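Local coordinates for Svp1-like protein 2 (Kluyveromyces lactis, PDB 4V16) that binds phosphoinositides as a PROPPIN-family beta-propeller and is thought to associate with membranes, with a probable part in mitochondrial or peroxisomal functions and amino acid signalling, at residues Ile270-Lys276 against Trp318-Leu322; Trp288-Leu294 against Thr306-Asn310. All blocks are in the same frame, centred on the assembly; numbering follows the deposited sequence.

Contact 1. Residues Ile270-Lys276 against Trp318-Leu322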
ATOM      1  N   ILE A 270     -17.231 -12.664   1.410  1.00 35.82           N
ATOM      2  CA  ILE A 270     -18.643 -12.354   1.221  1.00 38.72           C
ATOM      3  C   ILE A 270     -18.915 -11.974  -0.238  1.00 41.35           C
ATOM      4  O   ILE A 270     -20.066 -11.922  -0.672  1.00 39.76           O
ATOM      5  CB  ILE A 270     -19.100 -11.208   2.159  1.00 39.91           C
ATOM      6  CG1 ILE A 270     -18.371  -9.904   1.820  1.00 35.54           C
ATOM      7  CG2 ILE A 270     -18.858 -11.593   3.616  1.00 28.22           C
ATOM      8  CD1 ILE A 270     -18.732  -8.739   2.704  1.00 35.08           C
ATOM      9  N   CYS A 271     -17.844 -11.714  -0.988  1.00 47.48           N
ATOM     10  CA  CYS A 271     -17.943 -11.330  -2.395  1.00 33.57           C
ATOM     11  C   CYS A 271     -16.853 -11.972  -3.234  1.00 33.57           C
ATOM     12  O   CYS A 271     -15.795 -12.343  -2.725  1.00 39.78           O
ATOM     13  CB  CYS A 271     -17.847  -9.813  -2.553  1.00 39.93           C
ATOM     14  SG  CYS A 271     -19.318  -8.914  -2.098  1.00 43.71           S
ATOM     15  N   ASN A 272     -17.124 -12.087  -4.528  1.00 35.76           N
ATOM     16  CA  ASN A 272     -16.121 -12.493  -5.499  1.00 31.45           C
ATOM     17  C   ASN A 272     -16.387 -11.794  -6.820  1.00 31.61           C
ATOM     18  O   ASN A 272     -17.533 -11.486  -7.145  1.00 32.27           O
ATOM     19  CB  ASN A 272     -16.125 -14.008  -5.691  1.00 29.45           C
ATOM     20  CG  ASN A 272     -15.696 -14.751  -4.447  1.00 33.44           C
ATOM     21  OD1 ASN A 272     -14.531 -14.701  -4.055  1.00 41.18           O
ATOM     22  ND2 ASN A 272     -16.635 -15.449  -3.817  1.00 36.31           N
ATOM     23  N   PHE A 273     -15.328 -11.534  -7.576  1.00 28.70           N
ATOM     24  CA  PHE A 273     -15.482 -10.927  -8.888  1.00 29.47           C
ATOM     25  C   PHE A 273     -14.274 -11.206  -9.770  1.00 30.53           C
ATOM     26  O   PHE A 273     -13.163 -10.763  -9.477  1.00 29.74           O
ATOM     27  CB  PHE A 273     -15.699  -9.418  -8.759  1.00 27.41           C
ATOM     28  CG  PHE A 273     -16.108  -8.757 -10.043  1.00 31.02           C
ATOM     29  CD1 PHE A 273     -15.156  -8.347 -10.964  1.00 31.60           C
ATOM     30  CD2 PHE A 273     -17.445  -8.548 -10.332  1.00 29.50           C
ATOM     31  CE1 PHE A 273     -15.531  -7.741 -12.148  1.00 28.01           C
ATOM     32  CE2 PHE A 273     -17.826  -7.941 -11.515  1.00 27.12           C
ATOM     33  CZ  PHE A 273     -16.868  -7.537 -12.422  1.00 24.77           C
ATOM     34  N   LYS A 274     -14.502 -11.944 -10.852  1.00 28.30           N
ATOM     35  CA  LYS A 274     -13.463 -12.190 -11.844  1.00 27.63           C
ATOM     36  C   LYS A 274     -13.126 -10.894 -12.566  1.00 28.67           C
ATOM     37  O   LYS A 274     -13.900 -10.417 -13.396  1.00 30.40           O
ATOM     38  CB  LYS A 274     -13.913 -13.258 -12.843  1.00 24.76           C
ATOM     39  CG  LYS A 274     -14.085 -14.638 -12.228  1.00 29.50           C
ATOM     40  CD  LYS A 274     -14.816 -15.583 -13.165  1.00 28.97           C
ATOM     41  CE  LYS A 274     -14.857 -16.997 -12.603  1.00 37.69           C
ATOM     42  NZ  LYS A 274     -15.532 -17.060 -11.276  1.00 42.48           N
ATOM     43  N   LEU A 275     -11.971 -10.323 -12.240  1.00 30.30           N
ATOM     44  CA  LEU A 275     -11.551  -9.054 -12.822  1.00 30.28           C
ATOM     45  C   LEU A 275     -11.271  -9.194 -14.313  1.00 28.79           C
ATOM     46  O   LEU A 275     -10.919 -10.273 -14.790  1.00 35.90           O
ATOM     47  CB  LEU A 275     -10.307  -8.527 -12.103  1.00 29.02           C
ATOM     48  CG  LEU A 275     -10.492  -8.182 -10.624  1.00 25.94           C
ATOM     49  CD1 LEU A 275      -9.148  -7.909  -9.967  1.00 26.72           C
ATOM     50  CD2 LEU A 275     -11.420  -6.987 -10.464  1.00 26.72           C
ATOM     51  N   LYS A 276     -11.438  -8.095 -15.042  1.00 31.15           N
ATOM     52  CA  LYS A 276     -11.158  -8.068 -16.472  1.00 33.43           C
ATOM     53  C   LYS A 276      -9.697  -7.701 -16.717  1.00 33.59           C
ATOM     54  O   LYS A 276      -9.318  -6.533 -16.619  1.00 37.72           O
ATOM     55  CB  LYS A 276     -12.080  -7.076 -17.179  1.00 33.83           C
ATOM     56  CG  LYS A 276     -13.553  -7.278 -16.866  1.00 37.85           C
ATOM     57  CD  LYS A 276     -14.437  -6.495 -17.822  1.00 45.57           C
ATOM     58  CE  LYS A 276     -15.908  -6.699 -17.507  1.00 52.51           C
ATOM     59  NZ  LYS A 276     -16.791  -6.161 -18.577  1.00 53.95           N
ATOM     60  N   TRP A 318     -24.040 -10.137  -0.153  1.00 42.03           N
ATOM     61  CA  TRP A 318     -23.260  -9.094  -0.811  1.00 36.82           C
ATOM     62  C   TRP A 318     -22.936  -9.496  -2.247  1.00 38.91           C
ATOM     63  O   TRP A 318     -22.816 -10.684  -2.550  1.00 36.48           O
ATOM     64  CB  TRP A 318     -21.959  -8.829  -0.058  1.00 36.74           C
ATOM     65  CG  TRP A 318     -22.117  -8.413   1.369  1.00 39.41           C
ATOM     66  CD1 TRP A 318     -22.330  -9.226   2.445  1.00 40.79           C
ATOM     67  CD2 TRP A 318     -22.044  -7.079   1.882  1.00 37.45           C
ATOM     68  NE1 TRP A 318     -22.401  -8.479   3.595  1.00 40.36           N
ATOM     69  CE2 TRP A 318     -22.230  -7.158   3.277  1.00 38.33           C
ATOM     70  CE3 TRP A 318     -21.843  -5.826   1.297  1.00 41.44           C
ATOM     71  CZ2 TRP A 318     -22.225  -6.031   4.093  1.00 45.90           C
ATOM     72  CZ3 TRP A 318     -21.837  -4.708   2.110  1.00 43.49           C
ATOM     73  CH2 TRP A 318     -22.028  -4.818   3.492  1.00 44.47           C
ATOM     74  N   TRP A 319     -22.784  -8.508  -3.124  1.00 36.62           N
ATOM     75  CA  TRP A 319     -22.326  -8.775  -4.484  1.00 37.36           C
ATOM     76  C   TRP A 319     -21.627  -7.548  -5.070  1.00 35.96           C
ATOM     77  O   TRP A 319     -22.009  -6.409  -4.797  1.00 36.34           O
ATOM     78  CB  TRP A 319     -23.496  -9.216  -5.374  1.00 30.16           C
ATOM     79  CG  TRP A 319     -24.252  -8.105  -6.047  1.00 37.23           C
ATOM     80  CD1 TRP A 319     -23.926  -7.478  -7.217  1.00 41.22           C
ATOM     81  CD2 TRP A 319     -25.475  -7.507  -5.602  1.00 37.19           C
ATOM     82  NE1 TRP A 319     -24.864  -6.523  -7.522  1.00 38.13           N
ATOM     83  CE2 TRP A 319     -25.826  -6.521  -6.546  1.00 43.04           C
ATOM     84  CE3 TRP A 319     -26.305  -7.706  -4.495  1.00 39.79           C
ATOM     85  CZ2 TRP A 319     -26.970  -5.736  -6.416  1.00 47.43           C
ATOM     86  CZ3 TRP A 319     -27.440  -6.925  -4.367  1.00 44.71           C
ATOM     87  CH2 TRP A 319     -27.762  -5.953  -5.322  1.00 44.98           C
ATOM     88  N   LEU A 320     -20.594  -7.799  -5.870  1.00 34.25           N
ATOM     89  CA  LEU A 320     -19.803  -6.736  -6.481  1.00 28.08           C
ATOM     90  C   LEU A 320     -20.301  -6.395  -7.881  1.00 28.77           C
ATOM     91  O   LEU A 320     -20.758  -7.267  -8.621  1.00 31.86           O
ATOM     92  CB  LEU A 320     -18.330  -7.144  -6.545  1.00 29.08           C
ATOM     93  CG  LEU A 320     -17.535  -7.024  -5.246  1.00 31.97           C
ATOM     94  CD1 LEU A 320     -16.240  -7.813  -5.346  1.00 29.27           C
ATOM     95  CD2 LEU A 320     -17.250  -5.563  -4.934  1.00 30.67           C
ATOM     96  N   GLN A 321     -20.197  -5.118  -8.238  1.00 29.41           N
ATOM     97  CA  GLN A 321     -20.624  -4.639  -9.545  1.00 33.71           C
ATOM     98  C   GLN A 321     -19.608  -3.653 -10.111  1.00 39.27           C
ATOM     99  O   GLN A 321     -19.247  -2.677  -9.452  1.00 37.53           O
ATOM    100  CB  GLN A 321     -21.999  -3.980  -9.446  1.00 36.15           C
ATOM    101  CG  GLN A 321     -22.641  -3.662 -10.788  1.00 46.17           C
ATOM    102  CD  GLN A 321     -23.901  -2.828 -10.649  1.00 61.32           C
ATOM    103  OE1 GLN A 321     -24.174  -2.261  -9.590  1.00 55.08           O
ATOM    104  NE2 GLN A 321     -24.679  -2.750 -11.724  1.00 71.83           N
ATOM    105  N   LEU A 322     -19.153  -3.914 -11.333  1.00 39.17           N
ATOM    106  CA  LEU A 322     -18.218  -3.027 -12.016  1.00 30.19           C
ATOM    107  C   LEU A 322     -18.983  -1.944 -12.766  1.00 37.94           C
ATOM    108  O   LEU A 322     -19.547  -2.198 -13.829  1.00 41.72           O
ATOM    109  CB  LEU A 322     -17.331  -3.819 -12.978  1.00 31.36           C
ATOM    110  CG  LEU A 322     -16.347  -3.012 -13.829  1.00 38.47           C
ATOM    111  CD1 LEU A 322     -15.392  -2.216 -12.954  1.00 42.48           C
ATOM    112  CD2 LEU A 322     -15.571  -3.928 -14.761  1.00 37.55           C
TER

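Contact 2. Residues Trp288-Leu294 against Thr306-Asn310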
ATOM      1  N   TRP A 288     -10.231   1.991  -1.588  1.00 31.86           N
ATOM      2  CA  TRP A 288     -11.605   2.234  -1.172  1.00 29.49           C
ATOM      3  C   TRP A 288     -11.944   3.713  -1.303  1.00 24.70           C
ATOM      4  O   TRP A 288     -11.282   4.562  -0.709  1.00 27.50           O
ATOM      5  CB  TRP A 288     -11.823   1.781   0.269  1.00 28.77           C
ATOM      6  CG  TRP A 288     -11.776   0.301   0.465  1.00 25.60           C
ATOM      7  CD1 TRP A 288     -10.663  -0.471   0.616  1.00 29.55           C
ATOM      8  CD2 TRP A 288     -12.896  -0.586   0.549  1.00 29.18           C
ATOM      9  NE1 TRP A 288     -11.019  -1.788   0.785  1.00 27.89           N
ATOM     10  CE2 TRP A 288     -12.385  -1.885   0.748  1.00 32.05           C
ATOM     11  CE3 TRP A 288     -14.280  -0.410   0.475  1.00 30.79           C
ATOM     12  CZ2 TRP A 288     -13.211  -3.001   0.871  1.00 30.61           C
ATOM     13  CZ3 TRP A 288     -15.098  -1.517   0.597  1.00 29.51           C
ATOM     14  CH2 TRP A 288     -14.561  -2.797   0.794  1.00 29.17           C
ATOM     15  N   ILE A 289     -12.976   4.018  -2.082  1.00 30.07           N
ATOM     16  CA  ILE A 289     -13.432   5.397  -2.246  1.00 34.82           C
ATOM     17  C   ILE A 289     -14.563   5.700  -1.270  1.00 29.76           C
ATOM     18  O   ILE A 289     -14.954   6.854  -1.097  1.00 27.15           O
ATOM     19  CB  ILE A 289     -13.902   5.674  -3.686  1.00 30.45           C
ATOM     20  CG1 ILE A 289     -15.011   4.699  -4.093  1.00 34.14           C
ATOM     21  CG2 ILE A 289     -12.721   5.569  -4.638  1.00 33.03           C
ATOM     22  CD1 ILE A 289     -15.645   5.016  -5.425  1.00 36.06           C
ATOM     23  N   SER A 290     -15.087   4.653  -0.642  1.00 34.46           N
ATOM     24  CA  SER A 290     -16.098   4.792   0.399  1.00 30.09           C
ATOM     25  C   SER A 290     -16.174   3.491   1.182  1.00 31.26           C
ATOM     26  O   SER A 290     -15.323   2.618   1.023  1.00 33.31           O
ATOM     27  CB  SER A 290     -17.460   5.140  -0.198  1.00 28.89           C
ATOM     28  OG  SER A 290     -17.976   4.058  -0.953  1.00 38.31           O
ATOM     29  N   ASP A 291     -17.192   3.361   2.025  1.00 36.37           N
ATOM     30  CA  ASP A 291     -17.402   2.123   2.767  1.00 36.71           C
ATOM     31  C   ASP A 291     -18.014   1.048   1.875  1.00 33.64           C
ATOM     32  O   ASP A 291     -18.122  -0.109   2.282  1.00 38.40           O
ATOM     33  CB  ASP A 291     -18.303   2.366   3.980  1.00 43.29           C
ATOM     34  CG  ASP A 291     -17.571   3.032   5.135  1.00 53.97           C
ATOM     35  OD1 ASP A 291     -16.408   2.656   5.411  1.00 45.04           O
ATOM     36  OD2 ASP A 291     -18.162   3.932   5.773  1.00 61.41           O
ATOM     37  N   THR A 292     -18.409   1.437   0.663  1.00 33.56           N
ATOM     38  CA  THR A 292     -19.058   0.522  -0.272  1.00 37.31           C
ATOM     39  C   THR A 292     -18.558   0.699  -1.709  1.00 37.26           C
ATOM     40  O   THR A 292     -19.203   0.246  -2.656  1.00 39.36           O
ATOM     41  CB  THR A 292     -20.593   0.711  -0.256  1.00 40.48           C
ATOM     42  OG1 THR A 292     -20.912   2.097  -0.444  1.00 41.72           O
ATOM     43  CG2 THR A 292     -21.180   0.232   1.063  1.00 34.03           C
ATOM     44  N   GLY A 293     -17.407   1.347  -1.869  1.00 32.22           N
ATOM     45  CA  GLY A 293     -16.846   1.588  -3.188  1.00 34.89           C
ATOM     46  C   GLY A 293     -15.348   1.358  -3.243  1.00 34.06           C
ATOM     47  O   GLY A 293     -14.612   1.823  -2.371  1.00 33.97           O
ATOM     48  N   LEU A 294     -14.903   0.639  -4.271  1.00 32.91           N
ATOM     49  CA  LEU A 294     -13.483   0.379  -4.492  1.00 30.83           C
ATOM     50  C   LEU A 294     -13.035   0.901  -5.847  1.00 31.48           C
ATOM     51  O   LEU A 294     -13.851   1.096  -6.750  1.00 29.59           O
ATOM     52  CB  LEU A 294     -13.172  -1.118  -4.419  1.00 27.02           C
ATOM     53  CG  LEU A 294     -13.305  -1.830  -3.074  1.00 33.19           C
ATOM     54  CD1 LEU A 294     -14.761  -2.137  -2.762  1.00 46.40           C
ATOM     55  CD2 LEU A 294     -12.479  -3.106  -3.083  1.00 33.46           C
ATOM     56  N   THR A 306     -13.934   1.165 -11.341  1.00 34.58           N
ATOM     57  CA  THR A 306     -14.733   1.568 -10.186  1.00 36.31           C
ATOM     58  C   THR A 306     -15.763   0.494  -9.841  1.00 36.35           C
ATOM     59  O   THR A 306     -16.558   0.095 -10.694  1.00 38.35           O
ATOM     60  CB  THR A 306     -15.462   2.898 -10.439  1.00 40.60           C
ATOM     61  OG1 THR A 306     -14.514   3.899 -10.833  1.00 38.40           O
ATOM     62  CG2 THR A 306     -16.197   3.359  -9.184  1.00 34.93           C
ATOM     63  N   PHE A 307     -15.749   0.041  -8.590  1.00 33.36           N
ATOM     64  CA  PHE A 307     -16.656  -1.008  -8.128  1.00 30.40           C
ATOM     65  C   PHE A 307     -17.650  -0.488  -7.095  1.00 37.75           C
ATOM     66  O   PHE A 307     -17.334   0.411  -6.313  1.00 42.17           O
ATOM     67  CB  PHE A 307     -15.867  -2.171  -7.523  1.00 28.82           C
ATOM     68  CG  PHE A 307     -15.125  -2.994  -8.534  1.00 30.17           C
ATOM     69  CD1 PHE A 307     -13.830  -2.667  -8.898  1.00 26.69           C
ATOM     70  CD2 PHE A 307     -15.720  -4.104  -9.114  1.00 33.34           C
ATOM     71  CE1 PHE A 307     -13.144  -3.425  -9.825  1.00 27.99           C
ATOM     72  CE2 PHE A 307     -15.038  -4.869 -10.043  1.00 32.59           C
ATOM     73  CZ  PHE A 307     -13.748  -4.528 -10.399  1.00 32.52           C
ATOM     74  N   LYS A 308     -18.852  -1.062  -7.099  1.00 36.67           N
ATOM     75  CA  LYS A 308     -19.831  -0.825  -6.042  1.00 38.33           C
ATOM     76  C   LYS A 308     -20.063  -2.113  -5.259  1.00 35.72           C
ATOM     77  O   LYS A 308     -20.280  -3.174  -5.843  1.00 37.37           O
ATOM     78  CB  LYS A 308     -21.154  -0.311  -6.617  1.00 38.48           C
ATOM     79  CG  LYS A 308     -22.226  -0.007  -5.566  1.00 33.53           C
ATOM     80  CD  LYS A 308     -21.845   1.185  -4.690  1.00 52.79           C
ATOM     81  CE  LYS A 308     -22.778   1.338  -3.497  1.00 58.50           C
ATOM     82  NZ  LYS A 308     -24.181   1.635  -3.898  1.00 57.83           N
ATOM     83  N   LEU A 309     -20.011  -2.011  -3.935  1.00 36.45           N
ATOM     84  CA  LEU A 309     -20.255  -3.155  -3.066  1.00 36.39           C
ATOM     85  C   LEU A 309     -21.705  -3.142  -2.596  1.00 37.29           C
ATOM     86  O   LEU A 309     -22.054  -2.428  -1.657  1.00 43.75           O
ATOM     87  CB  LEU A 309     -19.297  -3.135  -1.872  1.00 39.43           C
ATOM     88  CG  LEU A 309     -19.394  -4.301  -0.887  1.00 33.85           C
ATOM     89  CD1 LEU A 309     -19.186  -5.637  -1.582  1.00 38.30           C
ATOM     90  CD2 LEU A 309     -18.381  -4.127   0.233  1.00 38.65           C
ATOM     91  N   ASN A 310     -22.543  -3.934  -3.259  1.00 39.80           N
ATOM     92  CA  ASN A 310     -23.977  -3.949  -2.982  1.00 43.31           C
ATOM     93  C   ASN A 310     -24.356  -4.945  -1.891  1.00 36.39           C
ATOM     94  O   ASN A 310     -23.643  -5.920  -1.655  1.00 38.60           O
ATOM     95  CB  ASN A 310     -24.755  -4.270  -4.258  1.00 43.22           C
ATOM     96  CG  ASN A 310     -24.776  -3.112  -5.235  1.00 43.49           C
ATOM     97  OD1 ASN A 310     -24.959  -1.958  -4.846  1.00 52.54           O
ATOM     98  ND2 ASN A 310     -24.586  -3.415  -6.514  1.00 41.33           N
TER

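Contact 1. Residues Ile270-Lys276 against Trp318-Leu322
Cys-271, whose sulfur rests against Trp-318, has its backbone O hydrogen-bonded to the hydroxyl of Ser-269, whose one proton must be shared between this oxygen and Asn-272 OD1. That polar knot stays local to the chain; toward 318-322 the contact is made mainly by side chains. Ile-270 lays its CD1 over one face of the Trp-318 indole, 3.6 Å from the centroid of the five-membered ring and 7° off its normal, a CH-pi contact. A glutamine in place of Trp-318 would probably leave Ile-270 CD1 without the flat face it lies on. Further along, Leu-320 CD1 fits between two beta-carbons, 3.8 Å from Cys-271 CB and equally far from Phe-273 CB. Cysteine suits this place because it is compact and tolerant of apolar company. A chi1 of -170° swings the Phe-273 ring away from its own backbone N and toward Leu-322, where Phe-273 CZ stands 3.8 Å from Leu-322 CB. The two outer strands, of neighbouring propeller blades, run at 28° with axes 6.0 Å apart and are not paired as one sheet. Burial of 453 Å² of largely hydrocarbon surface implies that dispersion and exclusion of water, more than directed bonds, join these blade rims.

Contact 2. Residues Trp288-Leu294 against Thr306-Asn310
Leu-309 starts its contact with Thr-292 at the first carbon: CB lies 3.5 Å from Thr-292 O, the oxygen that also accepts the leucine's backbone N-H at 2.7 Å from N. With CG anti to the backbone N (chi1 -178°), the methyls are directed away from the leucine's own N. CD2 ends at the edge of the Trp-288 indole, near the ring plane and 4.1 Å from CH2, while CD1 turns toward the neighbouring blade. A branched aliphatic tip can thus offer one methyl to the aromatic edge and the other to the adjoining blade. The indole is itself held: NE1 donates to Arg-231 O, and Leu-294 CG stands over the centre of one ring face, 3.7 Å above its plane. Both segments belong to one blade of a seven-bladed beta-propeller, a four-stranded antiparallel sheet whose two middle strands form this hairpin. Leu-294 and Phe-307 make a hydrogen-bonded pair, with Phe-307 N 2.8 Å from Leu-294 O in a nearly straight bond (178°) and Leu-294 N 3.2 Å from Phe-307 O. Gly-293 faces Lys-308 in the next, non-hydrogen-bonded pair, and its lack of a side chain suits the place, since a beta-carbon would probably crowd Ile-289 CG1. The loop before the strand, closed by a backbone bond from Ile-289 N to Gly-293 O, contains an ST turn, in which Ser-290 OG accepts from Thr-292 N at 3.1 Å; a short hydroxyl side chain is well placed to reach forward to a backbone N-H two residues on. On the Lys-308 side of the sheet, the lysine bends at chi2 (68°) and runs beside Thr-292, its CE 3.7 Å from Thr-292 OG1. Ile-289 crosses Thr-306 at about a right angle, their terminal methyls meeting.

In the fold
Contact 1 joins two blades, whereas contact 2 lies within the later one; their centres are 11 Å apart. Strand 303-312 supplies 306-310 to contact 2 and pairs in turn with strand 317-327, which supplies 318-322 to contact 1. Probable hydrogen bonds link them, Lys-308 N to Gln-321 O at 2.9 Å and Asn-310 N to Trp-319 O at 3.0 Å. Leu-309 CD1 also packs against Cys-271 SG, and the rings of Phe-273 and Phe-307 meet edge-to-face, continuing the apolar seam between blades inward. Segment 270-276 closely follows the Gly-Ser linker that replaces loop 6CD, the loop studied for its role in membrane binding.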